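Local atomic coordinates of uncharacterized protein (PDB entry 4Z48), a protein that is of unknown function but belongs to the DUF1329 family, is related to the LolA-like lipoprotein-sorting proteins and may handle lipid or lipoprotein cargo. Residues A[199-203]-A[204-208]. Sequence-based numbering, arbitrary orientation.
Sequences EKIDG and IWTVT
One face of the Trp205 indole is covered by Lys200, whose CB sits 3.8 Å from the centroid of the six-membered ring and almost on its normal, a CH-pi contact. The Lys200 backbone N lies over a face of the ring as well. With CG anti to the backbone N (chi1 -162°) and every later torsion extended, the lysine chain runs on across the indole, and its CD comes 3.7 Å from Trp205 NE1. At the ring edge, in the plane, a water accepts from Trp205 NE1 at 3.1 Å and more weakly from Lys200 NZ.

The side chains of Glu199, Ile201, Ile204 and Thr206 lie on the other face of the hairpin. There the extended Glu199 chain meets Thr208 at about a right angle, and Thr208 OG1 donates to the anti lone pair of Glu199 OE2 at 2.6 Å; the same hydroxyl is hydrogen-bonded to Arg197 NE. Ile201 CD1 and Thr208 CG2 meet tip to tip at 3.6 Å. Ile204 O is gripped twice, from opposite faces of its carbonyl plane, by Ile201 N and by Thr206 OG1, which also bonds to Tyr230 OH.

Glu199 and Thr206 form a hydrogen-bonded antiparallel pair, Lys200 and Trp205 a non-hydrogen-bonded one, and the bonds Ile201 N to Ile204 O and Ile204 N to Ile201 O, both 3.0 Å, close the ladder. Asp202 and Gly203, both at positive phi, make the type I' turn of a tight two-residue beta hairpin, which links strands 189-201 and 204-214 in an antiparallel beta architecture consistent with the LolA-like family.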
ATOM      1  N   GLU A 199     -12.606  -7.474  -5.574  1.00 22.57           N
ATOM      2  CA  GLU A 199     -14.053  -7.240  -5.669  1.00 23.64           C
ATOM      3  C   GLU A 199     -14.292  -6.001  -6.484  1.00 27.01           C
ATOM      4  O   GLU A 199     -13.518  -5.057  -6.379  1.00 25.02           O
ATOM      5  CB  GLU A 199     -14.680  -7.066  -4.268  1.00 24.57           C
ATOM      6  CG  GLU A 199     -14.807  -8.335  -3.447  1.00 30.37           C
ATOM      7  CD  GLU A 199     -15.358  -8.049  -2.069  1.00 42.32           C
ATOM      8  OE1 GLU A 199     -16.593  -7.940  -1.946  1.00 30.89           O
ATOM      9  OE2 GLU A 199     -14.563  -7.864  -1.123  1.00 32.39           O
ATOM     10  N   LYS A 200     -15.361  -5.985  -7.275  1.00 23.26           N
ATOM     11  CA  LYS A 200     -15.661  -4.800  -8.067  1.00 22.33           C
ATOM     12  C   LYS A 200     -16.578  -3.945  -7.196  1.00 27.91           C
ATOM     13  O   LYS A 200     -17.717  -4.338  -6.914  1.00 30.45           O
ATOM     14  CB  LYS A 200     -16.275  -5.173  -9.418  1.00 23.52           C
ATOM     15  CG  LYS A 200     -16.219  -4.077 -10.438  1.00 27.74           C
ATOM     16  CD  LYS A 200     -16.845  -4.630 -11.719  1.00 31.98           C
ATOM     17  CE  LYS A 200     -16.871  -3.653 -12.849  1.00 32.78           C
ATOM     18  NZ  LYS A 200     -17.392  -4.310 -14.084  1.00 32.82           N
ATOM     19  N   ILE A 201     -16.043  -2.833  -6.675  1.00 23.20           N
ATOM     20  CA  ILE A 201     -16.802  -1.967  -5.771  1.00 23.26           C
ATOM     21  C   ILE A 201     -17.052  -0.645  -6.451  1.00 25.68           C
ATOM     22  O   ILE A 201     -16.109   0.019  -6.836  1.00 24.67           O
ATOM     23  CB  ILE A 201     -16.091  -1.788  -4.405  1.00 25.24           C
ATOM     24  CG1 ILE A 201     -15.987  -3.125  -3.630  1.00 26.85           C
ATOM     25  CG2 ILE A 201     -16.795  -0.714  -3.564  1.00 24.60           C
ATOM     26  CD1 ILE A 201     -14.665  -3.287  -2.933  1.00 35.39           C
ATOM     27  N   ASP A 202     -18.333  -0.259  -6.589  1.00 24.33           N
ATOM     28  CA  ASP A 202     -18.754   0.971  -7.292  1.00 25.46           C
ATOM     29  C   ASP A 202     -18.049   1.100  -8.655  1.00 30.38           C
ATOM     30  O   ASP A 202     -17.585   2.183  -9.023  1.00 28.89           O
ATOM     31  CB  ASP A 202     -18.525   2.229  -6.407  1.00 26.84           C
ATOM     32  CG  ASP A 202     -19.174   2.150  -5.034  1.00 32.54           C
ATOM     33  OD1 ASP A 202     -20.301   1.620  -4.935  1.00 33.53           O
ATOM     34  OD2 ASP A 202     -18.544   2.604  -4.048  1.00 33.60           O
ATOM     35  N   GLY A 203     -17.979  -0.025  -9.379  1.00 28.16           N
ATOM     36  CA  GLY A 203     -17.387  -0.111 -10.711  1.00 27.60           C
ATOM     37  C   GLY A 203     -15.873  -0.162 -10.779  1.00 27.45           C
ATOM     38  O   GLY A 203     -15.322  -0.063 -11.873  1.00 27.10           O
ATOM     39  N   ILE A 204     -15.176  -0.311  -9.618  1.00 24.26           N
ATOM     40  CA  ILE A 204     -13.710  -0.321  -9.551  1.00 23.04           C
ATOM     41  C   ILE A 204     -13.211  -1.621  -8.899  1.00 25.12           C
ATOM     42  O   ILE A 204     -13.428  -1.851  -7.697  1.00 22.88           O
ATOM     43  CB  ILE A 204     -13.162   0.924  -8.750  1.00 26.34           C
ATOM     44  CG1 ILE A 204     -13.700   2.286  -9.305  1.00 26.91           C
ATOM     45  CG2 ILE A 204     -11.607   0.906  -8.671  1.00 28.07           C
ATOM     46  CD1 ILE A 204     -13.333   3.580  -8.428  1.00 26.58           C
ATOM     47  N   TRP A 205     -12.468  -2.415  -9.674  1.00 24.20           N
ATOM     48  CA  TRP A 205     -11.847  -3.642  -9.183  1.00 23.28           C
ATOM     49  C   TRP A 205     -10.836  -3.243  -8.089  1.00 24.42           C
ATOM     50  O   TRP A 205      -9.975  -2.391  -8.331  1.00 24.20           O
ATOM     51  CB  TRP A 205     -11.196  -4.403 -10.348  1.00 22.70           C
ATOM     52  CG  TRP A 205     -12.179  -5.269 -11.083  1.00 23.68           C
ATOM     53  CD1 TRP A 205     -12.683  -5.060 -12.332  1.00 26.97           C
ATOM     54  CD2 TRP A 205     -12.819  -6.453 -10.582  1.00 23.85           C
ATOM     55  NE1 TRP A 205     -13.597  -6.038 -12.641  1.00 27.09           N
ATOM     56  CE2 TRP A 205     -13.681  -6.922 -11.595  1.00 28.26           C
ATOM     57  CE3 TRP A 205     -12.711  -7.190  -9.388  1.00 25.06           C
ATOM     58  CZ2 TRP A 205     -14.434  -8.095 -11.454  1.00 28.61           C
ATOM     59  CZ3 TRP A 205     -13.480  -8.332  -9.232  1.00 27.38           C
ATOM     60  CH2 TRP A 205     -14.349  -8.763 -10.248  1.00 29.06           C
ATOM     61  N   THR A 206     -11.072  -3.744  -6.848  1.00 18.57           N
ATOM     62  CA  THR A 206     -10.309  -3.379  -5.653  1.00 17.31           C
ATOM     63  C   THR A 206      -9.829  -4.622  -4.912  1.00 21.42           C
ATOM     64  O   THR A 206     -10.593  -5.581  -4.770  1.00 19.82           O
ATOM     65  CB  THR A 206     -11.241  -2.539  -4.729  1.00 20.83           C
ATOM     66  OG1 THR A 206     -11.834  -1.478  -5.471  1.00 23.15           O
ATOM     67  CG2 THR A 206     -10.510  -1.951  -3.488  1.00 17.51           C
ATOM     68  N   VAL A 207      -8.591  -4.584  -4.398  1.00 18.67           N
ATOM     69  CA  VAL A 207      -8.053  -5.656  -3.538  1.00 19.21           C
ATOM     70  C   VAL A 207      -8.740  -5.471  -2.206  1.00 22.03           C
ATOM     71  O   VAL A 207      -8.746  -4.345  -1.693  1.00 20.89           O
ATOM     72  CB  VAL A 207      -6.489  -5.633  -3.427  1.00 23.55           C
ATOM     73  CG1 VAL A 207      -6.005  -6.521  -2.280  1.00 21.64           C
ATOM     74  CG2 VAL A 207      -5.830  -6.065  -4.759  1.00 23.42           C
ATOM     75  N   THR A 208      -9.336  -6.545  -1.635  1.00 18.89           N
ATOM     76  CA  THR A 208     -10.041  -6.417  -0.361  1.00 18.50           C
ATOM     77  C   THR A 208      -9.569  -7.440   0.639  1.00 21.71           C
ATOM     78  O   THR A 208     -10.123  -7.534   1.727  1.00 20.56           O
ATOM     79  CB  THR A 208     -11.587  -6.513  -0.541  1.00 24.45           C
ATOM     80  OG1 THR A 208     -11.951  -7.804  -1.012  1.00 22.61           O
ATOM     81  CG2 THR A 208     -12.162  -5.426  -1.422  1.00 24.86           C
TER
HETATM   82  O   HOH W   1     -14.351  -5.160 -15.512  1.00 39.36           O